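Beta-glucosidase (Saccharopolyspora erythraea D, PDB 5M6G) probably hydrolyses terminal, non-reducing beta-D-glucosyl residues to release beta-D-glucose, as a member of glycosyl hydrolase family 3. Local coordinates at residues A[304-309]-A[336-341]; A[226-231]-A[269-274]; A[262-267]-A[298-303]; A[120-125]-A[375-380]; A[450-455]-A[503-508]. All blocks are in the same frame, centred on the assembly; numbering follows the deposited sequence.

Interaction 1: residues A[304-309]-A[336-341]; sequences TGLVVS and IDMFMM
Val308 and Met338 form a single backbone bridge, their CA atoms 4.7 Å apart, while the two touching runs diverge by 56° from end to end. Val307 O accepts from both Met338 N and Asp337 N, and Ser309 N returns a bond to Met338 O at 2.9 Å. The side chains extend this short pairing in both directions. Asp337 OD2 takes Val307 N at 2.8 Å on the lone pair turned away from OD1, a nearly straight bond (164° at the hydrogen); OD1 is held by salt bridges to Lys298 and Arg365, so both carboxylate oxygens have firm partners. Strands 306-308 and 339-341 each end a parallel run of strands, one of three and one of five, and this bridge joins the two runs in the TIM-barrel fold of the N-terminal domain. At the other end of the pairing Ser309 OG, placed between its own backbone N and carbonyl carbon (chi1 86°), accepts Met340 N at 3.0 Å and so prolongs the backbone bonding by one step. Apolar contacts fill in around the bonds: Leu306 CD2 meets Met338 CB obliquely at 3.8 Å, and Val307 crosses Ile336 at about a right angle. Ile336 CG2 also covers one face of the Phe339 ring, towards its rim. Met340 CE, which lies 3.5 Å from the buried Ser309 O, belongs to a side chain that touches the bound sorbitol.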
# COMPACT_ATOMS: atom_id res chain seq x y z
N THR A 304 -14.71 2.76 -16.32
CA THR A 304 -14.79 1.72 -17.34
C THR A 304 -13.82 0.57 -17.10
O THR A 304 -13.69 -0.31 -17.96
CB THR A 304 -14.53 2.30 -18.73
OG1 THR A 304 -13.18 2.77 -18.81
CG2 THR A 304 -15.48 3.42 -19.04
N GLY A 305 -13.13 0.56 -15.96
CA GLY A 305 -12.08 -0.40 -15.71
C GLY A 305 -12.58 -1.62 -14.97
O GLY A 305 -13.77 -1.92 -14.93
N LEU A 306 -11.64 -2.31 -14.33
CA LEU A 306 -11.89 -3.60 -13.70
C LEU A 306 -12.14 -3.40 -12.22
O LEU A 306 -11.25 -2.95 -11.49
CB LEU A 306 -10.67 -4.51 -13.93
CG LEU A 306 -10.68 -6.01 -13.69
CD1 LEU A 306 -9.37 -6.58 -14.26
CD2 LEU A 306 -10.82 -6.35 -12.21
N VAL A 307 -13.34 -3.74 -11.75
CA VAL A 307 -13.66 -3.68 -10.32
C VAL A 307 -13.37 -5.04 -9.70
O VAL A 307 -13.97 -6.06 -10.07
CB VAL A 307 -15.13 -3.28 -10.09
CG1 VAL A 307 -15.42 -3.24 -8.60
CG2 VAL A 307 -15.40 -1.94 -10.75
N VAL A 308 -12.44 -5.07 -8.74
CA VAL A 308 -12.03 -6.32 -8.10
C VAL A 308 -12.45 -6.29 -6.64
O VAL A 308 -12.43 -5.24 -5.99
CB VAL A 308 -10.51 -6.55 -8.27
CG1 VAL A 308 -9.71 -5.45 -7.57
CG2 VAL A 308 -10.11 -7.94 -7.77
N SER A 309 -12.84 -7.46 -6.12
CA SER A 309 -13.16 -7.58 -4.70
C SER A 309 -11.88 -7.59 -3.86
O SER A 309 -10.77 -7.77 -4.37
CB SER A 309 -13.96 -8.86 -4.43
OG SER A 309 -13.10 -9.98 -4.25
N ILE A 336 -19.36 -5.96 -9.05
CA ILE A 336 -17.95 -6.36 -9.00
C ILE A 336 -17.64 -7.30 -10.17
O ILE A 336 -18.43 -8.18 -10.51
CB ILE A 336 -17.62 -6.99 -7.64
CG1 ILE A 336 -17.79 -5.94 -6.53
CG2 ILE A 336 -16.19 -7.56 -7.61
CD1 ILE A 336 -17.49 -6.46 -5.14
N ASP A 337 -16.47 -7.11 -10.78
CA ASP A 337 -16.10 -7.85 -11.99
C ASP A 337 -15.25 -9.08 -11.73
O ASP A 337 -15.40 -10.09 -12.41
CB ASP A 337 -15.35 -6.93 -12.95
CG ASP A 337 -16.13 -5.69 -13.30
OD1 ASP A 337 -17.32 -5.82 -13.69
OD2 ASP A 337 -15.58 -4.58 -13.15
N MET A 338 -14.31 -9.00 -10.78
CA MET A 338 -13.37 -10.08 -10.52
C MET A 338 -13.34 -10.34 -9.02
O MET A 338 -13.39 -9.40 -8.22
CB MET A 338 -11.97 -9.74 -11.03
CG MET A 338 -10.92 -10.80 -10.72
SD MET A 338 -9.37 -10.50 -11.58
CE MET A 338 -9.76 -11.15 -13.21
N PHE A 339 -13.24 -11.61 -8.64
CA PHE A 339 -13.40 -11.99 -7.25
C PHE A 339 -12.12 -12.63 -6.73
O PHE A 339 -11.68 -13.66 -7.24
CB PHE A 339 -14.62 -12.88 -7.08
CG PHE A 339 -15.88 -12.13 -7.36
CD1 PHE A 339 -16.30 -11.92 -8.66
CD2 PHE A 339 -16.57 -11.52 -6.32
CE1 PHE A 339 -17.43 -11.16 -8.91
CE2 PHE A 339 -17.69 -10.78 -6.56
CZ PHE A 339 -18.12 -10.59 -7.85
N MET A 340 -11.52 -11.97 -5.75
CA MET A 340 -10.24 -12.36 -5.18
C MET A 340 -10.51 -13.37 -4.06
O MET A 340 -11.22 -13.05 -3.10
CB MET A 340 -9.51 -11.14 -4.64
CG MET A 340 -8.12 -11.42 -4.08
SD MET A 340 -7.49 -9.97 -3.20
CE MET A 340 -7.45 -8.76 -4.52
N MET A 341 -9.96 -14.57 -4.19
CA MET A 341 -10.27 -15.64 -3.25
C MET A 341 -9.02 -16.43 -2.91
O MET A 341 -8.12 -16.59 -3.74
CB MET A 341 -11.37 -16.56 -3.81
CG MET A 341 -10.98 -17.29 -5.10
SD MET A 341 -12.47 -18.02 -5.85
CE MET A 341 -13.31 -16.55 -6.47

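Interaction 2: residues A[226-231]-A[269-274]. With SOR (sorbitol), chain L.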
# COMPACT_ATOMS: atom_id res chain seq x y z
N VAL A 226 2.36 -1.05 -15.47
CA VAL A 226 1.76 -1.98 -14.52
C VAL A 226 0.41 -1.40 -14.11
O VAL A 226 0.31 -0.21 -13.81
CB VAL A 226 2.68 -2.19 -13.30
CG1 VAL A 226 1.90 -2.76 -12.12
CG2 VAL A 226 3.88 -3.07 -13.67
N MET A 227 -0.62 -2.23 -14.12
CA MET A 227 -1.95 -1.72 -13.79
C MET A 227 -2.00 -1.35 -12.32
O MET A 227 -1.51 -2.08 -11.45
CB MET A 227 -3.04 -2.74 -14.13
CG MET A 227 -4.44 -2.20 -13.86
SD MET A 227 -5.75 -3.16 -14.67
CE MET A 227 -5.69 -4.67 -13.73
N ALA A 228 -2.58 -0.19 -12.04
CA ALA A 228 -2.75 0.30 -10.67
C ALA A 228 -4.17 0.03 -10.20
O ALA A 228 -5.09 -0.23 -11.00
CB ALA A 228 -2.43 1.79 -10.58
N THR A 229 -4.35 0.08 -8.87
CA THR A 229 -5.63 -0.22 -8.23
C THR A 229 -5.94 0.87 -7.22
O THR A 229 -5.26 0.98 -6.20
CB THR A 229 -5.59 -1.58 -7.53
OG1 THR A 229 -5.02 -2.57 -8.40
CG2 THR A 229 -6.98 -2.01 -7.12
N ALA A 230 -6.98 1.66 -7.46
CA ALA A 230 -7.46 2.57 -6.43
C ALA A 230 -8.23 1.75 -5.39
O ALA A 230 -9.19 1.06 -5.73
CB ALA A 230 -8.33 3.67 -7.02
N LYS A 231 -7.79 1.82 -4.13
CA LYS A 231 -8.43 1.05 -3.06
C LYS A 231 -8.49 1.86 -1.75
O LYS A 231 -7.73 2.81 -1.59
CB LYS A 231 -7.68 -0.27 -2.82
CG LYS A 231 -6.31 -0.13 -2.16
CD LYS A 231 -5.54 -1.47 -2.16
CE LYS A 231 -4.30 -1.39 -1.23
NZ LYS A 231 -3.58 -2.71 -1.17
N ARG A 269 -7.06 9.97 -13.97
CA ARG A 269 -5.72 9.57 -14.41
C ARG A 269 -5.71 8.25 -15.15
O ARG A 269 -4.65 7.84 -15.63
CB ARG A 269 -4.77 9.49 -13.21
CG ARG A 269 -4.41 10.83 -12.64
CD ARG A 269 -3.54 10.68 -11.40
NE ARG A 269 -3.21 11.97 -10.81
CZ ARG A 269 -2.19 12.72 -11.22
NH1 ARG A 269 -1.41 12.30 -12.21
NH2 ARG A 269 -1.95 13.88 -10.63
N GLY A 270 -6.85 7.58 -15.27
CA GLY A 270 -6.93 6.35 -16.03
C GLY A 270 -6.68 5.09 -15.25
O GLY A 270 -6.31 4.08 -15.85
N VAL A 271 -6.88 5.11 -13.93
CA VAL A 271 -6.61 3.92 -13.11
C VAL A 271 -7.33 2.72 -13.70
O VAL A 271 -8.51 2.80 -14.08
CB VAL A 271 -7.02 4.19 -11.64
CG1 VAL A 271 -8.55 4.25 -11.47
CG2 VAL A 271 -6.40 3.14 -10.73
N GLY A 272 -6.61 1.60 -13.83
CA GLY A 272 -7.18 0.46 -14.53
C GLY A 272 -8.13 -0.37 -13.70
O GLY A 272 -9.03 -1.02 -14.24
N SER A 273 -7.96 -0.34 -12.38
CA SER A 273 -8.71 -1.19 -11.47
C SER A 273 -9.12 -0.40 -10.24
O SER A 273 -8.44 0.55 -9.85
CB SER A 273 -7.87 -2.41 -11.04
OG SER A 273 -8.65 -3.29 -10.26
N VAL A 274 -10.25 -0.78 -9.65
CA VAL A 274 -10.69 -0.29 -8.35
C VAL A 274 -11.01 -1.50 -7.48
O VAL A 274 -11.70 -2.42 -7.93
CB VAL A 274 -11.92 0.64 -8.46
CG1 VAL A 274 -12.51 0.91 -7.10
CG2 VAL A 274 -11.54 1.96 -9.14
C1 SOR L . -5.83 -5.01 0.46
C2 SOR L . -4.85 -6.03 -0.09
C3 SOR L . -5.27 -7.42 0.38
C4 SOR L . -4.14 -8.43 0.18
C5 SOR L . -4.26 -9.65 1.10
C6 SOR L . -2.93 -10.39 1.07
O1 SOR L . -5.24 -3.73 0.53
O2 SOR L . -4.83 -5.97 -1.50
O3 SOR L . -6.40 -7.81 -0.35
O4 SOR L . -4.12 -8.85 -1.17
O5 SOR L . -4.60 -9.29 2.43
O6 SOR L . -2.83 -11.27 2.17
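Parallel strands 229-233 and 273-276 meet here at two bridges, Thr229 with Ser273 and Ala230 with Val274. Ser273 sits between two backbone bonds: its O takes Ala230 N at 3.0 Å, and its N reaches Ala228 O in a weak, bent one. Val271 CG2 packs over this corner, 3.6 Å from Ala228 O. Thr229 and Ser273 share one face of the sheet and Ala230 and Val274 the other, the face that helix 261-268 covers in this TIM-barrel domain. Before the strands, Met227 SD lies 3.8 Å from Gly272 C; a side chain on Gly272 would run into Met227 CG. Thr229 OG1 is bonded to Ser177 O and Trp176 NE1, and Ser273 OG to Leu306 O. Beyond the last bridge, Lys231 runs out extended past CG from a first torsion of 72°, which carries NZ to within 2.6 Å of sorbitol O1, a hydrogen bond. Phe178 O also accepts from this ammonium group, and Asp129 gives it a long, weak ion pair.

Interaction 3: residues A[262-267]-A[298-303]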
# COMPACT_ATOMS: atom_id res chain seq x y z
N PRO A 262 -10.69 11.20 -3.98
CA PRO A 262 -9.48 10.52 -4.49
C PRO A 262 -9.79 9.45 -5.53
O PRO A 262 -8.97 9.23 -6.43
CB PRO A 262 -8.85 9.92 -3.23
CG PRO A 262 -9.29 10.85 -2.14
CD PRO A 262 -10.72 11.15 -2.51
N PHE A 263 -10.94 8.80 -5.44
CA PHE A 263 -11.32 7.87 -6.50
C PHE A 263 -11.60 8.59 -7.81
O PHE A 263 -11.19 8.13 -8.87
CB PHE A 263 -12.53 7.04 -6.06
CG PHE A 263 -12.18 6.00 -5.04
CD1 PHE A 263 -11.55 4.82 -5.43
CD2 PHE A 263 -12.39 6.25 -3.69
CE1 PHE A 263 -11.20 3.86 -4.48
CE2 PHE A 263 -12.03 5.31 -2.73
CZ PHE A 263 -11.43 4.12 -3.12
N ARG A 264 -12.28 9.74 -7.74
CA ARG A 264 -12.53 10.53 -8.95
C ARG A 264 -11.23 10.91 -9.64
O ARG A 264 -11.09 10.78 -10.86
CB ARG A 264 -13.34 11.79 -8.58
CG ARG A 264 -14.18 12.36 -9.70
CD ARG A 264 -14.87 13.67 -9.27
NE ARG A 264 -15.88 13.48 -8.22
CZ ARG A 264 -17.15 13.19 -8.47
NH1 ARG A 264 -17.55 13.04 -9.73
NH2 ARG A 264 -18.02 13.05 -7.48
N GLU A 265 -10.25 11.40 -8.86
CA GLU A 265 -8.95 11.76 -9.43
C GLU A 265 -8.22 10.56 -10.01
O GLU A 265 -7.57 10.66 -11.05
CB GLU A 265 -8.07 12.42 -8.36
CG GLU A 265 -8.19 13.94 -8.33
CD GLU A 265 -7.68 14.57 -9.60
OE1 GLU A 265 -6.45 14.56 -9.82
OE2 GLU A 265 -8.52 15.08 -10.38
N ALA A 266 -8.27 9.42 -9.32
CA ALA A 266 -7.59 8.24 -9.85
C ALA A 266 -8.21 7.81 -11.17
O ALA A 266 -7.50 7.45 -12.11
CB ALA A 266 -7.63 7.10 -8.83
N ILE A 267 -9.54 7.90 -11.26
CA ILE A 267 -10.23 7.57 -12.50
C ILE A 267 -9.84 8.54 -13.61
O ILE A 267 -9.59 8.13 -14.75
CB ILE A 267 -11.75 7.54 -12.26
CG1 ILE A 267 -12.10 6.36 -11.35
CG2 ILE A 267 -12.53 7.50 -13.57
CD1 ILE A 267 -13.51 6.43 -10.77
N LYS A 298 -19.37 2.87 -11.36
CA LYS A 298 -19.44 2.60 -12.79
C LYS A 298 -20.30 3.62 -13.51
O LYS A 298 -19.98 4.05 -14.62
CB LYS A 298 -19.96 1.19 -13.03
CG LYS A 298 -18.94 0.10 -12.75
CD LYS A 298 -19.47 -1.27 -13.14
CE LYS A 298 -18.40 -2.35 -12.99
NZ LYS A 298 -18.92 -3.68 -13.44
N GLY A 299 -21.40 4.04 -12.88
CA GLY A 299 -22.35 4.90 -13.56
C GLY A 299 -21.98 6.36 -13.48
O GLY A 299 -21.49 6.95 -14.45
N GLU A 300 -22.17 6.94 -12.30
CA GLU A 300 -21.98 8.38 -12.13
C GLU A 300 -20.54 8.80 -12.40
O GLU A 300 -20.30 9.79 -13.10
CB GLU A 300 -22.42 8.81 -10.74
CG GLU A 300 -22.25 10.29 -10.51
CD GLU A 300 -22.49 10.71 -9.08
OE1 GLU A 300 -23.32 10.07 -8.40
OE2 GLU A 300 -21.83 11.67 -8.64
N LEU A 301 -19.57 8.05 -11.85
CA LEU A 301 -18.16 8.36 -12.08
C LEU A 301 -17.66 7.82 -13.41
O LEU A 301 -16.52 8.11 -13.79
CB LEU A 301 -17.28 7.80 -10.95
CG LEU A 301 -17.56 8.37 -9.55
CD1 LEU A 301 -16.47 7.99 -8.54
CD2 LEU A 301 -17.74 9.87 -9.61
N GLY A 302 -18.47 7.03 -14.11
CA GLY A 302 -18.10 6.53 -15.43
C GLY A 302 -16.86 5.67 -15.46
O GLY A 302 -16.12 5.69 -16.45
N PHE A 303 -16.60 4.90 -14.40
CA PHE A 303 -15.42 4.04 -14.37
C PHE A 303 -15.60 2.87 -15.33
O PHE A 303 -16.50 2.05 -15.15
CB PHE A 303 -15.18 3.53 -12.95
CG PHE A 303 -14.01 2.61 -12.84
CD1 PHE A 303 -12.74 3.05 -13.20
CD2 PHE A 303 -14.16 1.31 -12.35
CE1 PHE A 303 -11.63 2.19 -13.10
CE2 PHE A 303 -13.06 0.46 -12.24
CZ PHE A 303 -11.79 0.90 -12.62
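Arg264 and Ile267, one turn apart on helix 261-268, meet the end of helix 290-300 and the residues that follow it, on the outer, helical layer of the TIM-barrel domain. Arg264 comes first. Its chain, bent at chi3 (-67°), brings the guanidinium across Leu301 at about a right angle, so that CD2 of the leucine lies over one face of the flat group, with Arg264 NH1 nearest to Leu301 CD2 at 3.2 Å. Glu300 OE2 lies at the edge of the guanidinium, but at 4.2 Å from Arg264 NH2 the opposite charges are beyond a salt bridge; Glu300 instead pairs through OE1 with Arg256. This polar end is exposed. Ala266 faces strand 229-233 rather than the second segment. Ile267 then carries the apolar part, its CB directed at the other segment and its CD1 tip placed 4.0 Å from Leu301 CB and equally close to Phe303 CB. Leu297 of helix 290-300 adds to the same apolar patch. An alanine in place of Ile267 is likely to open a gap between Leu301 and Phe303, leaving the phenylalanine ring less firmly held on that side. No hydrogen bond crosses the contact; helix 261-268 packs on the turn after helix 290-300 through apolar carbons and one guanidinium face. Gly302, at positive phi, turns the chain out of the helix towards Phe303, whose ring is approached obliquely by Ile267, with CG1 3.8 Å from Phe303 CD1.

Interaction 4: residues A[120-125]-A[375-380]; sequences LGIPLI and TKKFEL
The carbonyl of Pro123 is the flat group on which Lys377 closes. Lys377 NZ lies 2.8 Å from Pro123 O, tilted by only 16° from the carbonyl plane, with an angle of 151° at the oxygen. A second flat group, the carboxylate of Glu379, is met by Lys376 NZ on the syn side of OE1 at 2.7 Å, a salt bridge within the helix. The Phe378 ring turns to other company, stacking with Phe383 and packing on helix 47-57. Lys377 is thus the residue that spans the contact. Its chain is extended beyond CG, starting from a first torsion of -69° that sets CG opposite the carbonyl carbon, and it passes between two isoleucines: Ile122 CG2 stands 3.7 Å from NZ, while Ile125 CG2 meets CE at 3.8 Å. The ammonium group is buried, yet Gln66 OE1 and Gly86 O accept from it as well as Pro123 O, so three oxygens grip it and probably stabilise its charge. One turn further on, Leu380 crosses Ile125 at about a right angle, CD1 to CD1 at 3.5 Å. Beyond the contact, Gln112 of helix 101-116 fixes the backbone N of Leu124. Lys377 of helix 363-379 thus reaches Pro123 O just before strand 125-128, Gly86 O just before strand 87-90 and Gln66 of helix 60-66, tying the helix to the starts of two neighbouring strands of the TIM-barrel fold.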
# COMPACT_ATOMS: atom_id res chain seq x y z
N LEU A 120 -8.55 -21.22 -25.96
CA LEU A 120 -8.52 -19.84 -26.42
C LEU A 120 -7.19 -19.16 -26.15
O LEU A 120 -6.88 -18.15 -26.80
CB LEU A 120 -9.64 -19.02 -25.77
CG LEU A 120 -11.05 -19.49 -26.15
CD1 LEU A 120 -12.09 -18.76 -25.32
CD2 LEU A 120 -11.28 -19.23 -27.62
N GLY A 121 -6.39 -19.69 -25.23
CA GLY A 121 -5.09 -19.09 -24.95
C GLY A 121 -5.16 -17.71 -24.35
O GLY A 121 -4.28 -16.88 -24.62
N ILE A 122 -6.20 -17.42 -23.56
CA ILE A 122 -6.32 -16.13 -22.89
C ILE A 122 -5.23 -16.00 -21.84
O ILE A 122 -5.19 -16.80 -20.89
CB ILE A 122 -7.70 -15.95 -22.24
CG1 ILE A 122 -8.80 -15.96 -23.30
CG2 ILE A 122 -7.72 -14.65 -21.42
CD1 ILE A 122 -10.20 -15.85 -22.70
N PRO A 123 -4.33 -15.03 -21.95
CA PRO A 123 -3.24 -14.95 -20.98
C PRO A 123 -3.76 -14.57 -19.60
O PRO A 123 -4.80 -13.91 -19.45
CB PRO A 123 -2.32 -13.87 -21.56
CG PRO A 123 -3.22 -13.03 -22.41
CD PRO A 123 -4.31 -13.92 -22.92
N LEU A 124 -3.04 -15.06 -18.60
CA LEU A 124 -3.33 -14.73 -17.21
C LEU A 124 -2.91 -13.30 -16.91
O LEU A 124 -1.96 -12.77 -17.49
CB LEU A 124 -2.57 -15.69 -16.31
CG LEU A 124 -3.05 -15.98 -14.90
CD1 LEU A 124 -4.37 -16.71 -14.96
CD2 LEU A 124 -1.99 -16.84 -14.23
N ILE A 125 -3.62 -12.67 -15.97
CA ILE A 125 -3.15 -11.43 -15.35
C ILE A 125 -2.81 -11.76 -13.90
O ILE A 125 -3.56 -12.48 -13.23
CB ILE A 125 -4.19 -10.29 -15.47
CG1 ILE A 125 -3.59 -8.93 -15.11
CG2 ILE A 125 -5.45 -10.56 -14.64
CD1 ILE A 125 -4.53 -7.76 -15.39
N THR A 375 -10.63 -6.29 -21.60
CA THR A 375 -10.12 -5.03 -22.12
C THR A 375 -8.77 -4.69 -21.50
O THR A 375 -7.83 -4.32 -22.20
CB THR A 375 -11.14 -3.91 -21.89
OG1 THR A 375 -12.27 -4.13 -22.74
CG2 THR A 375 -10.54 -2.55 -22.21
N LYS A 376 -8.66 -4.85 -20.18
CA LYS A 376 -7.40 -4.53 -19.51
C LYS A 376 -6.30 -5.51 -19.90
O LYS A 376 -5.13 -5.12 -20.05
CB LYS A 376 -7.62 -4.52 -18.00
CG LYS A 376 -8.46 -3.33 -17.55
CD LYS A 376 -7.65 -2.04 -17.71
CE LYS A 376 -8.52 -0.77 -17.70
NZ LYS A 376 -9.37 -0.61 -18.93
N LYS A 377 -6.64 -6.79 -20.10
CA LYS A 377 -5.64 -7.74 -20.59
C LYS A 377 -5.11 -7.34 -21.97
O LYS A 377 -3.90 -7.40 -22.21
CB LYS A 377 -6.22 -9.15 -20.61
CG LYS A 377 -6.48 -9.72 -19.22
CD LYS A 377 -6.92 -11.19 -19.30
CE LYS A 377 -6.94 -11.84 -17.93
NZ LYS A 377 -7.17 -13.31 -18.02
N PHE A 378 -5.99 -6.92 -22.88
CA PHE A 378 -5.52 -6.47 -24.19
C PHE A 378 -4.71 -5.18 -24.07
O PHE A 378 -3.66 -5.04 -24.72
CB PHE A 378 -6.68 -6.25 -25.15
CG PHE A 378 -7.24 -7.52 -25.73
CD1 PHE A 378 -6.55 -8.19 -26.72
CD2 PHE A 378 -8.44 -8.02 -25.27
CE1 PHE A 378 -7.06 -9.38 -27.26
CE2 PHE A 378 -8.97 -9.19 -25.80
CZ PHE A 378 -8.26 -9.88 -26.79
N GLU A 379 -5.18 -4.23 -23.27
CA GLU A 379 -4.46 -2.97 -23.12
C GLU A 379 -3.08 -3.21 -22.52
O GLU A 379 -2.11 -2.57 -22.93
CB GLU A 379 -5.27 -2.00 -22.26
CG GLU A 379 -6.52 -1.46 -22.97
CD GLU A 379 -7.45 -0.68 -22.05
OE1 GLU A 379 -7.42 -0.90 -20.82
OE2 GLU A 379 -8.24 0.14 -22.56
N LEU A 380 -2.98 -4.14 -21.59
CA LEU A 380 -1.69 -4.44 -20.98
C LEU A 380 -0.73 -5.13 -21.93
O LEU A 380 0.43 -5.34 -21.56
CB LEU A 380 -1.88 -5.30 -19.73
CG LEU A 380 -2.30 -4.51 -18.50
CD1 LEU A 380 -2.83 -5.43 -17.42
CD2 LEU A 380 -1.11 -3.71 -17.97

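Interaction 5: residues A[450-455]-A[503-508]; sequences ISWQGS and YAEFEG
Trp452 NE1 gives its hydrogen to Glu505 OE2 at 2.8 Å, a bent bond (137° at the hydrogen) that meets the carboxylate from above its plane. The indole and carboxylate planes stand 77° apart. OE2 also has a weak hydrogen bond to sorbitol O5, and OE1 a long, weak ion pair with Arg192, so the tryptophan probably helps to position a group of the sugar pocket. Gln453 satisfies both polar atoms of Ala504 with one amide: OE1 accepts Ala504 N at 3.0 Å, although the donor lies well above the amide carbonyl plane, and NE2 donates to Ala504 O at 3.0 Å with the acceptor close to the amide plane. A bend at chi2 (-66°) brings this amide back across Glu507, whose CB is 3.2 Å from Gln453 OE1. NE2 also sits over one face of the Trp452 ring, towards its rim. At the indole edge Phe506 CZ approaches CH2 at 3.9 Å, the two rings oblique. With a leucine in place of Trp452, Glu505 OE2 would probably lose its indole donor and the carboxylate would be freer to turn. Tyr503 OH finds its partner in Glu500. Both segments are loops of the C-terminal domain: 450-455 runs between helices 441-445 and 465-472, and 503-508 follows strand 493-499, inside the six-stranded mixed sheet, and leads on to helix 518-528.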
# COMPACT_ATOMS: atom_id res chain seq x y z
N ILE A 450 8.20 -7.98 2.78
CA ILE A 450 8.43 -9.41 2.63
C ILE A 450 7.20 -10.20 3.07
O ILE A 450 6.51 -10.79 2.23
CB ILE A 450 9.67 -9.90 3.39
CG1 ILE A 450 10.88 -9.04 3.04
CG2 ILE A 450 9.93 -11.36 3.03
CD1 ILE A 450 11.14 -8.95 1.56
N SER A 451 6.94 -10.23 4.37
CA SER A 451 5.73 -10.84 4.90
C SER A 451 4.56 -9.86 4.88
O SER A 451 4.72 -8.68 4.56
CB SER A 451 5.95 -11.33 6.33
OG SER A 451 6.12 -10.22 7.19
N TRP A 452 3.38 -10.36 5.23
CA TRP A 452 2.17 -9.54 5.27
C TRP A 452 2.21 -8.53 6.42
O TRP A 452 2.07 -7.32 6.21
CB TRP A 452 0.95 -10.46 5.40
CG TRP A 452 -0.35 -9.77 5.67
CD1 TRP A 452 -0.82 -8.63 5.07
CD2 TRP A 452 -1.35 -10.18 6.61
NE1 TRP A 452 -2.06 -8.31 5.58
CE2 TRP A 452 -2.40 -9.24 6.52
CE3 TRP A 452 -1.46 -11.24 7.51
CZ2 TRP A 452 -3.56 -9.34 7.31
CZ3 TRP A 452 -2.61 -11.34 8.28
CH2 TRP A 452 -3.64 -10.40 8.18
N GLN A 453 2.39 -9.02 7.64
CA GLN A 453 2.43 -8.14 8.80
C GLN A 453 3.73 -7.35 8.92
O GLN A 453 3.81 -6.44 9.76
CB GLN A 453 2.24 -8.95 10.08
CG GLN A 453 0.85 -9.50 10.25
CD GLN A 453 -0.16 -8.39 10.45
OE1 GLN A 453 0.04 -7.50 11.28
NE2 GLN A 453 -1.23 -8.42 9.68
N GLY A 454 4.73 -7.68 8.10
CA GLY A 454 6.09 -7.24 8.38
C GLY A 454 6.64 -7.98 9.59
O GLY A 454 5.98 -8.78 10.22
N SER A 455 7.91 -7.68 9.90
CA SER A 455 8.55 -8.29 11.06
C SER A 455 9.80 -7.51 11.39
O SER A 455 10.30 -6.72 10.58
CB SER A 455 8.90 -9.76 10.81
OG SER A 455 9.84 -9.87 9.77
N TYR A 503 2.99 -3.94 11.50
CA TYR A 503 1.64 -4.51 11.52
C TYR A 503 0.97 -4.20 10.19
O TYR A 503 1.43 -3.36 9.42
CB TYR A 503 0.81 -3.95 12.67
CG TYR A 503 0.80 -2.43 12.68
CD1 TYR A 503 -0.08 -1.72 11.87
CD2 TYR A 503 1.69 -1.72 13.48
CE1 TYR A 503 -0.08 -0.34 11.86
CE2 TYR A 503 1.70 -0.34 13.48
CZ TYR A 503 0.81 0.35 12.66
OH TYR A 503 0.82 1.72 12.64
N ALA A 504 -0.16 -4.87 9.94
CA ALA A 504 -0.97 -4.57 8.77
C ALA A 504 -2.43 -4.90 9.07
O ALA A 504 -2.72 -5.85 9.79
CB ALA A 504 -0.52 -5.36 7.53
N GLU A 505 -3.32 -4.10 8.49
CA GLU A 505 -4.79 -4.29 8.54
C GLU A 505 -5.23 -4.35 10.01
O GLU A 505 -4.69 -3.61 10.85
CB GLU A 505 -5.19 -5.49 7.70
CG GLU A 505 -4.58 -5.51 6.30
CD GLU A 505 -5.16 -6.62 5.43
OE1 GLU A 505 -6.37 -6.90 5.53
OE2 GLU A 505 -4.40 -7.21 4.63
N PHE A 506 -6.18 -5.23 10.33
CA PHE A 506 -6.83 -5.22 11.64
C PHE A 506 -5.86 -5.50 12.78
O PHE A 506 -6.10 -5.08 13.91
CB PHE A 506 -7.99 -6.22 11.65
CG PHE A 506 -7.59 -7.60 11.19
CD1 PHE A 506 -7.62 -7.93 9.85
CD2 PHE A 506 -7.18 -8.56 12.10
CE1 PHE A 506 -7.25 -9.19 9.41
CE2 PHE A 506 -6.80 -9.83 11.69
CZ PHE A 506 -6.84 -10.14 10.34
N GLU A 507 -4.76 -6.22 12.51
CA GLU A 507 -3.78 -6.46 13.57
C GLU A 507 -3.18 -5.17 14.10
O GLU A 507 -2.63 -5.16 15.21
CB GLU A 507 -2.66 -7.39 13.07
CG GLU A 507 -3.14 -8.75 12.63
CD GLU A 507 -3.45 -9.67 13.80
OE1 GLU A 507 -3.42 -9.21 14.96
OE2 GLU A 507 -3.72 -10.87 13.55
N GLY A 508 -3.28 -4.08 13.35
CA GLY A 508 -2.76 -2.81 13.79
C GLY A 508 -3.77 -1.86 14.39
O GLY A 508 -3.40 -0.73 14.74

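In the fold
Interactions 1 to 4 belong to the barrel domain, whereas interaction 5 lies in loops of the C-terminal domain, about 23 Å between centres from interaction 2, though interactions 1, 2 and 5 all reach the sugar pocket. Interactions 1 and 2 are buried and share a sheet: strand 273-276 pairs with strand 306-308 through Val308 N and Val274 O, and backbone bonds dominate. Interaction 3, at the surface, relies on side-chain carbons; it nevertheless touches interaction 1, where Lys298 CE packs on Val307 CG2, and Phe303 packs on Val274 of interaction 2. Interaction 4, buried around a lysine, touches interaction 2 where Met227 meets Ile125. In interaction 5, partly buried, side-chain hydrogen bonds replace strand pairing.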